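PDB 3APQ: DnaJ homolog subfamily C member 10 from Mus musculus, which reduces disulfides in the endoplasmic reticulum, serving both correct protein folding and the degradation of misfolded proteins, and pairs with the Hsp70 chaperone HSPA5. Local coordinates for residues V166-Y169 and P170-F173; L102-R105 and E106-A110; G125-H128 and C129-A133; S84-R87 and Y88-I92. All coordinates share one frame; numbering follows the deposited sequence.

Contact 1: V166-Y169 and P170-F173; sequences VNSY and PSLF
The Phe173 ring is met obliquely by a methyl of Val166, CG2 lying 3.8 Å from CE2, and the two side chains run past one another in opposite senses. The other flat group, the phenol of Tyr169, lies beside Val166 CG1; its side chain packs on Cys126 and Cys129 of the redox-active disulfide and on Arg158. Between the two aromatics runs the cis-proline loop of the thioredoxin fold, which lies against the Cys126-Cys129 disulfide as it does beside the CxxC of thioredoxins. The bond between Tyr169 and Pro170 is cis, which brings their CA atoms to 2.9 Å and folds the chain sharply just before strand 171-175. Beyond the proline, Ser171 and Phe173 make backbone hydrogen bonds to Phe121 and Val119 of the antiparallel strand 117-122, anchoring one arm of the turn in the central sheet. The other arm is tied back by Ser171. With OG anti to its own carbonyl carbon (chi1 -82°), the hydroxyl reaches across the bend and donates to a backbone carbonyl. Val166 lines the same inner side, its CG1 resting 3.9 Å from CB of Ser171, so that a methyl flanks the polar tie. Ser171 OG stands 2.9 Å from Ser168 O and approaches from above the carbonyl plane, 42° out of it, rather than along a lone pair.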
ATOM      1  N   VAL A 166      -3.259 -15.685   2.412  1.00 27.73           N
ATOM      2  CA  VAL A 166      -2.813 -15.212   1.112  1.00 27.30           C
ATOM      3  C   VAL A 166      -1.357 -15.632   0.842  1.00 28.70           C
ATOM      4  O   VAL A 166      -0.430 -15.083   1.436  1.00 29.14           O
ATOM      5  CB  VAL A 166      -2.857 -13.675   1.038  1.00 26.46           C
ATOM      6  CG1 VAL A 166      -2.292 -13.238  -0.314  1.00 24.74           C
ATOM      7  CG2 VAL A 166      -4.297 -13.165   1.222  1.00 26.31           C
ATOM      8  N   ASN A 167      -1.159 -16.554  -0.091  1.00 30.65           N
ATOM      9  CA  ASN A 167       0.205 -17.028  -0.422  1.00 33.02           C
ATOM     10  C   ASN A 167       0.569 -16.875  -1.889  1.00 31.98           C
ATOM     11  O   ASN A 167       1.622 -17.363  -2.298  1.00 33.07           O
ATOM     12  CB  ASN A 167       0.417 -18.503  -0.018  1.00 35.84           C
ATOM     13  CG  ASN A 167      -0.903 -19.322  -0.022  1.00 41.49           C
ATOM     14  OD1 ASN A 167      -1.393 -19.740   1.047  1.00 44.92           O
ATOM     15  ND2 ASN A 167      -1.496 -19.516  -1.225  1.00 44.33           N
ATOM     16  N   SER A 168      -0.317 -16.250  -2.679  1.00 28.30           N
ATOM     17  CA  SER A 168      -0.074 -16.058  -4.098  1.00 25.09           C
ATOM     18  C   SER A 168      -0.838 -14.769  -4.459  1.00 22.61           C
ATOM     19  O   SER A 168      -1.709 -14.330  -3.691  1.00 20.24           O
ATOM     20  CB  SER A 168      -0.544 -17.255  -4.881  1.00 26.73           C
ATOM     21  OG  SER A 168      -1.954 -17.333  -4.815  1.00 28.44           O
ATOM     22  N   TYR A 169      -0.447 -14.125  -5.560  1.00 19.34           N
ATOM     23  CA  TYR A 169      -0.907 -12.762  -5.834  1.00 17.35           C
ATOM     24  C   TYR A 169      -1.292 -12.649  -7.296  1.00 16.05           C
ATOM     25  O   TYR A 169      -0.714 -13.312  -8.142  1.00 17.41           O
ATOM     26  CB  TYR A 169       0.213 -11.779  -5.493  1.00 17.44           C
ATOM     27  CG  TYR A 169       0.865 -12.124  -4.193  1.00 19.00           C
ATOM     28  CD1 TYR A 169       0.335 -11.671  -2.978  1.00 22.16           C
ATOM     29  CD2 TYR A 169       1.984 -12.942  -4.166  1.00 23.90           C
ATOM     30  CE1 TYR A 169       0.949 -11.998  -1.775  1.00 24.05           C
ATOM     31  CE2 TYR A 169       2.586 -13.284  -2.988  1.00 30.72           C
ATOM     32  CZ  TYR A 169       2.056 -12.809  -1.784  1.00 28.44           C
ATOM     33  OH  TYR A 169       2.679 -13.200  -0.607  1.00 35.30           O
ATOM     34  N   PRO A 170      -2.272 -11.804  -7.611  1.00 15.96           N
ATOM     35  CA  PRO A 170      -3.127 -11.089  -6.652  1.00 15.11           C
ATOM     36  C   PRO A 170      -4.117 -12.041  -6.009  1.00 15.87           C
ATOM     37  O   PRO A 170      -4.460 -13.075  -6.607  1.00 17.12           O
ATOM     38  CB  PRO A 170      -3.885 -10.068  -7.536  1.00 14.96           C
ATOM     39  CG  PRO A 170      -3.919 -10.748  -8.901  1.00 17.21           C
ATOM     40  CD  PRO A 170      -2.632 -11.544  -9.023  1.00 16.27           C
ATOM     41  N   SER A 171      -4.559 -11.721  -4.796  1.00 16.19           N
ATOM     42  CA  SER A 171      -5.644 -12.479  -4.153  1.00 15.32           C
ATOM     43  C   SER A 171      -6.729 -11.490  -3.773  1.00 15.41           C
ATOM     44  O   SER A 171      -6.460 -10.478  -3.124  1.00 12.65           O
ATOM     45  CB  SER A 171      -5.132 -13.271  -2.937  1.00 17.60           C
ATOM     46  OG  SER A 171      -4.556 -14.455  -3.428  1.00 18.07           O
ATOM     47  N   LEU A 172      -7.934 -11.728  -4.259  1.00 15.25           N
ATOM     48  CA  LEU A 172      -9.007 -10.760  -4.039  1.00 16.12           C
ATOM     49  C   LEU A 172     -10.065 -11.400  -3.129  1.00 16.41           C
ATOM     50  O   LEU A 172     -10.589 -12.481  -3.431  1.00 17.31           O
ATOM     51  CB  LEU A 172      -9.671 -10.306  -5.355  1.00 16.30           C
ATOM     52  CG  LEU A 172      -8.852  -9.918  -6.618  1.00 20.23           C
ATOM     53  CD1 LEU A 172      -9.637  -9.223  -7.721  1.00 18.76           C
ATOM     54  CD2 LEU A 172      -7.560  -9.206  -6.412  1.00 19.66           C
ATOM     55  N   PHE A 173     -10.359 -10.734  -2.018  1.00 16.01           N
ATOM     56  CA  PHE A 173     -11.276 -11.303  -1.021  1.00 16.95           C
ATOM     57  C   PHE A 173     -12.275 -10.256  -0.639  1.00 17.06           C
ATOM     58  O   PHE A 173     -11.921  -9.066  -0.465  1.00 16.31           O
ATOM     59  CB  PHE A 173     -10.528 -11.665   0.245  1.00 18.16           C
ATOM     60  CG  PHE A 173      -9.772 -12.970   0.180  1.00 21.70           C
ATOM     61  CD1 PHE A 173     -10.429 -14.187   0.481  1.00 25.33           C
ATOM     62  CD2 PHE A 173      -8.413 -13.002  -0.134  1.00 25.44           C
ATOM     63  CE1 PHE A 173      -9.730 -15.429   0.462  1.00 27.43           C
ATOM     64  CE2 PHE A 173      -7.704 -14.235  -0.147  1.00 24.64           C
ATOM     65  CZ  PHE A 173      -8.369 -15.441   0.138  1.00 28.21           C
TER

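Contact 2: L102-R105 and E106-A110; sequences LERR and EFDAA
Arg104 NE donates to Asp108 OD2 over 2.7 Å, the shortest polar link of this local contact and a salt bridge between residues one helical turn apart. The carboxylate oxygen lies at the guanidinium edge, essentially in its plane, and is approached on its syn side, though tilted somewhat out of the carboxylate plane; the two flat groups are turned 68° against each other. A bend at chi2 (72°) swings the arginine chain along the helix instead of straight outward, putting CD as well as NE beside OD2. With an alanine in place of Asp108, Arg104 would probably lose the charge that pins its NE and be freer to turn. The pair spans the first turn of helix 104-113, which follows edge strand 100-101 in the thioredoxin domain. Glu103 is the N-cap, and its carbonyl O accepts from Phe107 N at 2.8 Å. Leu102 and Phe107 cross at about a right angle on the buried side, their CD1 atoms 4.1 Å apart; Phe107 meets Phe175 edge-to-face. Glu103 OE1 and Glu106 OE1 are only 4.3 Å apart, a proximity likely to be eased by Arg20 of the J domain, which salt-bridges Glu103 OE2. Arg105 NE likewise reaches across to Glu58.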
ATOM      1  N   LEU A 102      -4.599  -0.210   2.564  1.00 12.93           N
ATOM      2  CA  LEU A 102      -4.790  -0.455   4.003  1.00 13.82           C
ATOM      3  C   LEU A 102      -3.507  -1.055   4.539  1.00 15.26           C
ATOM      4  O   LEU A 102      -3.002  -2.036   3.979  1.00 16.22           O
ATOM      5  CB  LEU A 102      -5.911  -1.480   4.225  1.00 12.60           C
ATOM      6  CG  LEU A 102      -7.295  -0.992   3.761  1.00 13.74           C
ATOM      7  CD1 LEU A 102      -8.213  -2.246   3.512  1.00 12.42           C
ATOM      8  CD2 LEU A 102      -7.866  -0.040   4.853  1.00 13.09           C
ATOM      9  N   GLU A 103      -3.012  -0.477   5.627  1.00 14.20           N
ATOM     10  CA  GLU A 103      -1.996  -1.125   6.445  1.00 17.13           C
ATOM     11  C   GLU A 103      -2.659  -1.939   7.561  1.00 16.64           C
ATOM     12  O   GLU A 103      -3.842  -1.855   7.716  1.00 18.28           O
ATOM     13  CB  GLU A 103      -1.014  -0.072   6.968  1.00 18.18           C
ATOM     14  CG  GLU A 103      -0.051   0.412   5.792  1.00 22.93           C
ATOM     15  CD  GLU A 103      -0.585   1.680   5.040  1.00 28.85           C
ATOM     16  OE1 GLU A 103      -1.275   2.492   5.703  1.00 29.16           O
ATOM     17  OE2 GLU A 103      -0.283   1.921   3.831  1.00 21.58           O
ATOM     18  N   ARG A 104      -1.902  -2.702   8.365  1.00 17.96           N
ATOM     19  CA  ARG A 104      -2.525  -3.631   9.351  1.00 18.60           C
ATOM     20  C   ARG A 104      -3.630  -3.014  10.251  1.00 18.61           C
ATOM     21  O   ARG A 104      -4.738  -3.569  10.343  1.00 19.12           O
ATOM     22  CB  ARG A 104      -1.446  -4.305  10.196  1.00 19.03           C
ATOM     23  CG  ARG A 104      -1.931  -5.054  11.444  1.00 24.69           C
ATOM     24  CD  ARG A 104      -2.684  -6.383  11.142  1.00 26.59           C
ATOM     25  NE  ARG A 104      -2.973  -7.110  12.401  1.00 30.79           N
ATOM     26  CZ  ARG A 104      -2.132  -7.943  13.048  1.00 33.58           C
ATOM     27  NH1 ARG A 104      -0.918  -8.203  12.563  1.00 31.05           N
ATOM     28  NH2 ARG A 104      -2.505  -8.524  14.195  1.00 32.10           N
ATOM     29  N   ARG A 105      -3.369  -1.865  10.891  1.00 19.95           N
ATOM     30  CA  ARG A 105      -4.378  -1.308  11.852  1.00 20.40           C
ATOM     31  C   ARG A 105      -5.690  -1.004  11.125  1.00 19.92           C
ATOM     32  O   ARG A 105      -6.794  -1.359  11.566  1.00 18.09           O
ATOM     33  CB  ARG A 105      -3.829  -0.037  12.491  1.00 22.41           C
ATOM     34  CG  ARG A 105      -4.729   0.597  13.537  1.00 29.08           C
ATOM     35  CD  ARG A 105      -3.928   1.622  14.388  1.00 39.09           C
ATOM     36  NE  ARG A 105      -2.933   0.928  15.227  1.00 43.82           N
ATOM     37  CZ  ARG A 105      -3.197   0.264  16.369  1.00 48.47           C
ATOM     38  NH1 ARG A 105      -4.438   0.203  16.869  1.00 47.33           N
ATOM     39  NH2 ARG A 105      -2.209  -0.338  17.031  1.00 49.33           N
ATOM     40  N   GLU A 106      -5.545  -0.352   9.974  1.00 17.36           N
ATOM     41  CA  GLU A 106      -6.696   0.051   9.193  1.00 17.61           C
ATOM     42  C   GLU A 106      -7.384  -1.163   8.574  1.00 16.22           C
ATOM     43  O   GLU A 106      -8.605  -1.178   8.488  1.00 15.18           O
ATOM     44  CB  GLU A 106      -6.219   1.062   8.144  1.00 18.76           C
ATOM     45  CG  GLU A 106      -5.898   2.427   8.751  1.00 21.31           C
ATOM     46  CD  GLU A 106      -4.560   2.504   9.494  1.00 29.74           C
ATOM     47  OE1 GLU A 106      -3.632   1.676   9.208  1.00 25.20           O
ATOM     48  OE2 GLU A 106      -4.477   3.391  10.399  1.00 35.41           O
ATOM     49  N   PHE A 107      -6.620  -2.184   8.177  1.00 16.62           N
ATOM     50  CA  PHE A 107      -7.233  -3.408   7.652  1.00 16.27           C
ATOM     51  C   PHE A 107      -8.109  -4.073   8.723  1.00 17.19           C
ATOM     52  O   PHE A 107      -9.258  -4.399   8.466  1.00 17.13           O
ATOM     53  CB  PHE A 107      -6.200  -4.424   7.178  1.00 16.68           C
ATOM     54  CG  PHE A 107      -6.834  -5.698   6.665  1.00 17.53           C
ATOM     55  CD1 PHE A 107      -7.166  -5.818   5.326  1.00 19.37           C
ATOM     56  CD2 PHE A 107      -7.139  -6.743   7.532  1.00 22.18           C
ATOM     57  CE1 PHE A 107      -7.822  -6.988   4.868  1.00 18.73           C
ATOM     58  CE2 PHE A 107      -7.769  -7.893   7.089  1.00 23.39           C
ATOM     59  CZ  PHE A 107      -8.096  -8.009   5.762  1.00 21.76           C
ATOM     60  N   ASP A 108      -7.559  -4.278   9.923  1.00 17.73           N
ATOM     61  CA  ASP A 108      -8.325  -4.856  11.015  1.00 19.85           C
ATOM     62  C   ASP A 108      -9.594  -4.062  11.379  1.00 21.32           C
ATOM     63  O   ASP A 108     -10.644  -4.649  11.641  1.00 21.60           O
ATOM     64  CB  ASP A 108      -7.443  -5.075  12.269  1.00 21.67           C
ATOM     65  CG  ASP A 108      -6.367  -6.170  12.074  1.00 26.01           C
ATOM     66  OD1 ASP A 108      -6.424  -7.023  11.155  1.00 28.74           O
ATOM     67  OD2 ASP A 108      -5.452  -6.178  12.915  1.00 33.30           O
ATOM     68  N   ALA A 109      -9.490  -2.736  11.426  1.00 21.33           N
ATOM     69  CA  ALA A 109     -10.677  -1.890  11.610  1.00 21.03           C
ATOM     70  C   ALA A 109     -11.719  -2.080  10.501  1.00 20.48           C
ATOM     71  O   ALA A 109     -12.924  -2.239  10.793  1.00 18.61           O
ATOM     72  CB  ALA A 109     -10.282  -0.417  11.682  1.00 20.53           C
ATOM     73  N   ALA A 110     -11.271  -2.058   9.236  1.00 19.64           N
ATOM     74  CA  ALA A 110     -12.141  -2.312   8.088  1.00 19.96           C
ATOM     75  C   ALA A 110     -12.935  -3.591   8.248  1.00 21.65           C
ATOM     76  O   ALA A 110     -14.169  -3.596   8.107  1.00 22.60           O
ATOM     77  CB  ALA A 110     -11.304  -2.413   6.809  1.00 18.37           C
TER

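Contact 3: G125-H128 and C129-A133; sequences GCSH and CHDLA
This is a disulfide contact within one turn of chain, the redox-active Cys-X-X-Cys motif at the start of helix 127-142 in the thioredoxin domain. Cys126 SG and Cys129 SG are joined at 2.2 Å, with a torsion of 68° about the S-S bond. The two cysteines reach the bond by different routes: in Cys126 the sulfur stands anti to the backbone N (chi1 166°), whereas in Cys129 it lies beside the backbone N (chi1 -57°), and these two torsions bring the N-cap sulfur and the first-turn sulfur together. Cys126 remains partly exposed and Cys129 is buried. The backbone of the same turn is helical: His130 N donates to Cys126 O at 3.0 Å, and the next two steps repeat the pattern, with Asp131 N bonded to Ser127 O and Leu132 N to His128 O. On the outer side, a water sits 2.8 Å from His128 ND1 at the edge of the imidazole and makes a weak bond to Asp131 OD2, 3.3 Å away. The helix itself belongs to a beta-alpha-beta unit between strands 117-122 and 148-153; its inner side places Cys129 against Tyr122 and Tyr169, and Leu132 against Asn120 of strand 117-122.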
ATOM      1  N   GLY A 125       6.642  -6.581  -7.792  1.00 20.98           N
ATOM      2  CA  GLY A 125       7.304  -7.537  -8.672  1.00 20.69           C
ATOM      3  C   GLY A 125       6.356  -8.609  -9.219  1.00 21.80           C
ATOM      4  O   GLY A 125       6.794  -9.712  -9.564  1.00 23.72           O
ATOM      5  N   CYS A 126       5.070  -8.325  -9.270  1.00 19.34           N
ATOM      6  CA  CYS A 126       4.089  -9.363  -9.590  1.00 18.49           C
ATOM      7  C   CYS A 126       3.409  -8.953 -10.885  1.00 18.15           C
ATOM      8  O   CYS A 126       2.698  -7.917 -10.942  1.00 16.57           O
ATOM      9  CB  CYS A 126       3.094  -9.472  -8.442  1.00 18.52           C
ATOM     10  SG  CYS A 126       1.547 -10.388  -8.731  1.00 23.92           S
ATOM     11  N   SER A 127       3.699  -9.708 -11.943  1.00 17.76           N
ATOM     12  CA  SER A 127       3.219  -9.377 -13.296  0.70 18.67           C
ATOM     13  C   SER A 127       1.699  -9.456 -13.364  1.00 18.44           C
ATOM     14  O   SER A 127       1.076  -8.610 -13.994  1.00 19.23           O
ATOM     15  CB  SER A 127       3.854 -10.297 -14.353  0.70 21.00           C
ATOM     16  OG  SER A 127       3.495  -9.905 -15.662  0.70 20.92           O
ATOM     17  N   HIS A 128       1.111 -10.462 -12.708  1.00 16.38           N
ATOM     18  CA  HIS A 128      -0.378 -10.585 -12.694  1.00 19.18           C
ATOM     19  C   HIS A 128      -1.085  -9.462 -11.929  1.00 17.79           C
ATOM     20  O   HIS A 128      -2.226  -9.040 -12.301  1.00 18.52           O
ATOM     21  CB  HIS A 128      -0.823 -11.930 -12.130  1.00 20.88           C
ATOM     22  CG  HIS A 128      -0.453 -13.106 -12.991  1.00 24.30           C
ATOM     23  ND1 HIS A 128      -1.038 -13.350 -14.211  1.00 29.35           N
ATOM     24  CD2 HIS A 128       0.423 -14.126 -12.785  1.00 31.15           C
ATOM     25  CE1 HIS A 128      -0.546 -14.470 -14.723  1.00 32.76           C
ATOM     26  NE2 HIS A 128       0.350 -14.959 -13.876  1.00 31.71           N
ATOM     27  N   CYS A 129      -0.403  -8.960 -10.897  1.00 17.27           N
ATOM     28  CA  CYS A 129      -0.861  -7.791 -10.137  1.00 16.12           C
ATOM     29  C   CYS A 129      -0.829  -6.571 -11.054  1.00 16.20           C
ATOM     30  O   CYS A 129      -1.802  -5.816 -11.073  1.00 15.80           O
ATOM     31  CB  CYS A 129       0.013  -7.579  -8.872  1.00 15.35           C
ATOM     32  SG  CYS A 129       0.019  -9.042  -7.782  1.00 18.65           S
ATOM     33  N   HIS A 130       0.247  -6.369 -11.813  1.00 16.98           N
ATOM     34  CA  HIS A 130       0.269  -5.225 -12.709  0.50 17.51           C
ATOM     35  C   HIS A 130      -0.772  -5.324 -13.807  1.00 18.23           C
ATOM     36  O   HIS A 130      -1.342  -4.286 -14.260  1.00 17.94           O
ATOM     37  CB  HIS A 130       1.675  -4.969 -13.261  0.50 18.41           C
ATOM     38  CG  HIS A 130       2.519  -4.173 -12.313  0.50 19.41           C
ATOM     39  ND1 HIS A 130       2.786  -2.832 -12.498  0.50 21.44           N
ATOM     40  CD2 HIS A 130       3.089  -4.511 -11.133  0.50 19.52           C
ATOM     41  CE1 HIS A 130       3.502  -2.385 -11.476  0.50 19.09           C
ATOM     42  NE2 HIS A 130       3.689  -3.378 -10.634  0.50 18.92           N
ATOM     43  N   ASP A 131      -1.050  -6.544 -14.226  1.00 17.55           N
ATOM     44  CA  ASP A 131      -1.999  -6.731 -15.274  1.00 19.08           C
ATOM     45  C   ASP A 131      -3.381  -6.329 -14.792  1.00 18.21           C
ATOM     46  O   ASP A 131      -4.152  -5.763 -15.556  1.00 18.25           O
ATOM     47  CB  ASP A 131      -2.046  -8.208 -15.705  1.00 20.43           C
ATOM     48  CG  ASP A 131      -0.886  -8.607 -16.624  1.00 25.71           C
ATOM     49  OD1 ASP A 131      -0.083  -7.732 -17.009  1.00 29.17           O
ATOM     50  OD2 ASP A 131      -0.779  -9.816 -16.954  1.00 27.68           O
ATOM     51  N   LEU A 132      -3.686  -6.674 -13.553  1.00 15.99           N
ATOM     52  CA  LEU A 132      -4.979  -6.407 -12.916  1.00 15.98           C
ATOM     53  C   LEU A 132      -5.159  -4.911 -12.505  1.00 15.61           C
ATOM     54  O   LEU A 132      -6.257  -4.373 -12.552  1.00 16.39           O
ATOM     55  CB  LEU A 132      -5.151  -7.325 -11.709  1.00 13.38           C
ATOM     56  CG  LEU A 132      -6.321  -6.974 -10.810  1.00 16.00           C
ATOM     57  CD1 LEU A 132      -7.674  -7.194 -11.549  1.00 17.78           C
ATOM     58  CD2 LEU A 132      -6.287  -7.824  -9.502  1.00 16.28           C
ATOM     59  N   ALA A 133      -4.075  -4.250 -12.143  1.00 15.66           N
ATOM     60  CA  ALA A 133      -4.152  -2.852 -11.677  1.00 14.95           C
ATOM     61  C   ALA A 133      -5.087  -1.895 -12.442  1.00 15.83           C
ATOM     62  O   ALA A 133      -5.920  -1.251 -11.832  1.00 15.37           O
ATOM     63  CB  ALA A 133      -2.774  -2.258 -11.489  1.00 16.52           C
TER
HETATM   64  O   HOH W   1      -2.985 -11.921 -15.606  1.00 33.79           O

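Contact 4: S84-R87 and Y88-I92; sequences SYYR and YDFGI
Tyr86 points the edge of its ring at one face of Phe90, a T-shaped pair with centroids 5.6 Å apart and planes at 69°. Tyr85 flanks the same phenylalanine obliquely, CE2 lying 3.7 Å from Phe90 CD1, while the carbonyl O of Asp89 sits over one face of the Tyr85 ring. A water joins these neighbours, 2.7 Å from Tyr85 OH and donating to Asp89 O. On another side of the turn the Arg87 guanidinium lies nearly flat on Tyr88, and Arg87 CG makes a CH-pi contact 3.5 Å from the ring centroid. All of this gathers where helix 83-88 ends, in the chain that leads from the J-domain helices to the first strand of the thioredoxin sheet. Asp89 N still donates to Tyr85 O at 2.8 Å, although Asp89 has already left helical backbone angles. With an alanine at Tyr85, the bridging water would probably lose one anchor and a gap open beside Phe90. Further out, Tyr86 packs on Ala27 and Leu28 of J-domain helix 16-30, and its OH is bonded to Glu81 N. Toward the thioredoxin domain, the Asp89 carboxylate is hydrogen-bonded to Gly125 N and His130 NE2.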
ATOM      1  N   SER A  84      13.137   2.098 -11.723  1.00 18.13           N
ATOM      2  CA  SER A  84      11.947   1.503 -12.322  1.00 19.55           C
ATOM      3  C   SER A  84      10.962   0.999 -11.252  1.00 18.81           C
ATOM      4  O   SER A  84       9.750   1.135 -11.391  1.00 18.48           O
ATOM      5  CB  SER A  84      12.357   0.304 -13.192  1.00 21.12           C
ATOM      6  OG  SER A  84      11.208  -0.075 -13.910  1.00 28.67           O
ATOM      7  N   TYR A  85      11.492   0.367 -10.224  1.00 17.94           N
ATOM      8  CA  TYR A  85      10.667  -0.025  -9.099  1.00 16.83           C
ATOM      9  C   TYR A  85       9.904   1.184  -8.539  1.00 15.81           C
ATOM     10  O   TYR A  85       8.702   1.076  -8.286  1.00 14.81           O
ATOM     11  CB  TYR A  85      11.525  -0.655  -7.979  1.00 17.33           C
ATOM     12  CG  TYR A  85      10.738  -0.967  -6.712  1.00 17.36           C
ATOM     13  CD1 TYR A  85      10.162  -2.217  -6.520  1.00 21.69           C
ATOM     14  CD2 TYR A  85      10.583   0.001  -5.707  1.00 20.44           C
ATOM     15  CE1 TYR A  85       9.446  -2.502  -5.362  1.00 23.67           C
ATOM     16  CE2 TYR A  85       9.878  -0.271  -4.548  1.00 21.40           C
ATOM     17  CZ  TYR A  85       9.294  -1.514  -4.400  1.00 24.33           C
ATOM     18  OH  TYR A  85       8.616  -1.767  -3.252  1.00 28.41           O
ATOM     19  N   TYR A  86      10.572   2.328  -8.318  1.00 15.54           N
ATOM     20  CA  TYR A  86       9.854   3.489  -7.746  1.00 13.45           C
ATOM     21  C   TYR A  86       8.886   4.085  -8.760  1.00 15.32           C
ATOM     22  O   TYR A  86       7.835   4.625  -8.403  1.00 13.92           O
ATOM     23  CB  TYR A  86      10.816   4.557  -7.203  1.00 14.62           C
ATOM     24  CG  TYR A  86      11.614   3.976  -6.075  1.00 13.70           C
ATOM     25  CD1 TYR A  86      11.004   3.608  -4.867  1.00 19.45           C
ATOM     26  CD2 TYR A  86      12.974   3.721  -6.248  1.00 16.25           C
ATOM     27  CE1 TYR A  86      11.759   3.016  -3.830  1.00 18.16           C
ATOM     28  CE2 TYR A  86      13.728   3.148  -5.223  1.00 16.90           C
ATOM     29  CZ  TYR A  86      13.110   2.774  -4.037  1.00 20.45           C
ATOM     30  OH  TYR A  86      13.896   2.214  -3.072  1.00 19.94           O
ATOM     31  N   ARG A  87       9.244   3.986 -10.040  1.00 13.66           N
ATOM     32  CA  ARG A  87       8.432   4.640 -11.039  1.00 15.50           C
ATOM     33  C   ARG A  87       7.147   3.879 -11.251  1.00 16.01           C
ATOM     34  O   ARG A  87       6.118   4.484 -11.439  1.00 17.42           O
ATOM     35  CB  ARG A  87       9.240   4.738 -12.374  1.00 14.98           C
ATOM     36  CG  ARG A  87       8.379   5.308 -13.566  1.00 18.63           C
ATOM     37  CD  ARG A  87       8.025   6.783 -13.335  1.00 19.12           C
ATOM     38  NE  ARG A  87       7.160   7.284 -14.427  1.00 19.42           N
ATOM     39  CZ  ARG A  87       5.890   6.975 -14.587  1.00 18.08           C
ATOM     40  NH1 ARG A  87       5.275   6.186 -13.700  1.00 21.12           N
ATOM     41  NH2 ARG A  87       5.192   7.468 -15.602  1.00 20.82           N
ATOM     42  N   TYR A  88       7.199   2.533 -11.254  1.00 17.35           N
ATOM     43  CA  TYR A  88       6.052   1.762 -11.688  1.00 17.48           C
ATOM     44  C   TYR A  88       5.520   0.772 -10.631  1.00 18.50           C
ATOM     45  O   TYR A  88       4.412   0.277 -10.807  1.00 18.41           O
ATOM     46  CB  TYR A  88       6.377   0.954 -12.938  1.00 18.72           C
ATOM     47  CG  TYR A  88       6.657   1.809 -14.166  1.00 17.28           C
ATOM     48  CD1 TYR A  88       5.619   2.516 -14.806  1.00 22.26           C
ATOM     49  CD2 TYR A  88       7.932   1.929 -14.655  1.00 17.10           C
ATOM     50  CE1 TYR A  88       5.882   3.323 -15.974  1.00 20.44           C
ATOM     51  CE2 TYR A  88       8.228   2.741 -15.818  1.00 19.57           C
ATOM     52  CZ  TYR A  88       7.180   3.427 -16.457  1.00 21.67           C
ATOM     53  OH  TYR A  88       7.418   4.217 -17.579  1.00 20.66           O
ATOM     54  N   ASP A  89       6.293   0.504  -9.564  1.00 18.22           N
ATOM     55  CA  ASP A  89       5.928  -0.622  -8.659  1.00 18.11           C
ATOM     56  C   ASP A  89       5.832  -0.222  -7.183  1.00 17.16           C
ATOM     57  O   ASP A  89       5.989  -1.068  -6.293  1.00 15.66           O
ATOM     58  CB  ASP A  89       6.930  -1.791  -8.799  1.00 16.23           C
ATOM     59  CG  ASP A  89       6.290  -3.163  -8.442  1.00 20.37           C
ATOM     60  OD1 ASP A  89       5.045  -3.303  -8.333  1.00 22.07           O
ATOM     61  OD2 ASP A  89       7.039  -4.108  -8.243  1.00 23.75           O
ATOM     62  N   PHE A  90       5.595   1.065  -6.958  1.00 16.75           N
ATOM     63  CA  PHE A  90       5.667   1.656  -5.624  1.00 16.21           C
ATOM     64  C   PHE A  90       4.417   2.515  -5.383  1.00 16.77           C
ATOM     65  O   PHE A  90       4.081   3.347  -6.221  1.00 16.74           O
ATOM     66  CB  PHE A  90       6.941   2.496  -5.513  1.00 16.63           C
ATOM     67  CG  PHE A  90       7.122   3.069  -4.162  1.00 18.43           C
ATOM     68  CD1 PHE A  90       7.564   2.270  -3.102  1.00 18.37           C
ATOM     69  CD2 PHE A  90       6.765   4.398  -3.910  1.00 21.29           C
ATOM     70  CE1 PHE A  90       7.732   2.813  -1.817  1.00 21.29           C
ATOM     71  CE2 PHE A  90       6.905   4.964  -2.627  1.00 20.28           C
ATOM     72  CZ  PHE A  90       7.402   4.167  -1.570  1.00 21.51           C
ATOM     73  N   GLY A  91       3.725   2.291  -4.266  1.00 15.58           N
ATOM     74  CA  GLY A  91       2.506   3.069  -3.953  1.00 15.92           C
ATOM     75  C   GLY A  91       1.485   2.985  -5.074  1.00 16.33           C
ATOM     76  O   GLY A  91       0.941   4.000  -5.517  1.00 15.31           O
ATOM     77  N   ILE A  92       1.258   1.757  -5.553  1.00 15.59           N
ATOM     78  CA  ILE A  92       0.505   1.499  -6.780  1.00 18.22           C
ATOM     79  C   ILE A  92      -0.793   2.277  -6.888  1.00 15.50           C
ATOM     80  O   ILE A  92      -1.157   2.758  -7.971  1.00 14.28           O
ATOM     81  CB  ILE A  92       0.112  -0.087  -6.844  1.00 18.34           C
ATOM     82  CG1 ILE A  92       1.392  -0.882  -7.086  1.00 26.85           C
ATOM     83  CG2 ILE A  92      -0.801  -0.429  -7.957  1.00 22.88           C
ATOM     84  CD1 ILE A  92       2.366  -0.126  -8.067  1.00 25.32           C
TER
HETATM   85  O   HOH W   2       5.937  -1.726  -3.558  1.00 28.77           O
HETATM   86  O   HOH W   3       5.037   3.582  -8.692  1.00 15.94           O

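In this piece of a longer protein, the J domain plus first thioredoxin domain, the order along the chain is contact 4, contact 2, contact 3, contact 1. Contacts 1 and 3 touch, centres about 11 Å apart: the cis-proline loop rests on the Cys126-Cys129 disulfide, Tyr169 CB lying 3.6 Å from Cys129 SG. Contact 4 adjoins contact 3, centres about 12 Å apart, with Asp89 as the bridge, so the interdomain connection is hydrogen-bonded to residues flanking the CxxC motif. Contact 2 lies across the chain's centre from contacts 3 and 4, its centre about 22 Å from each; there the start of helix 104-113 and its N-cap, Glu103, meet the J domain through two salt bridges.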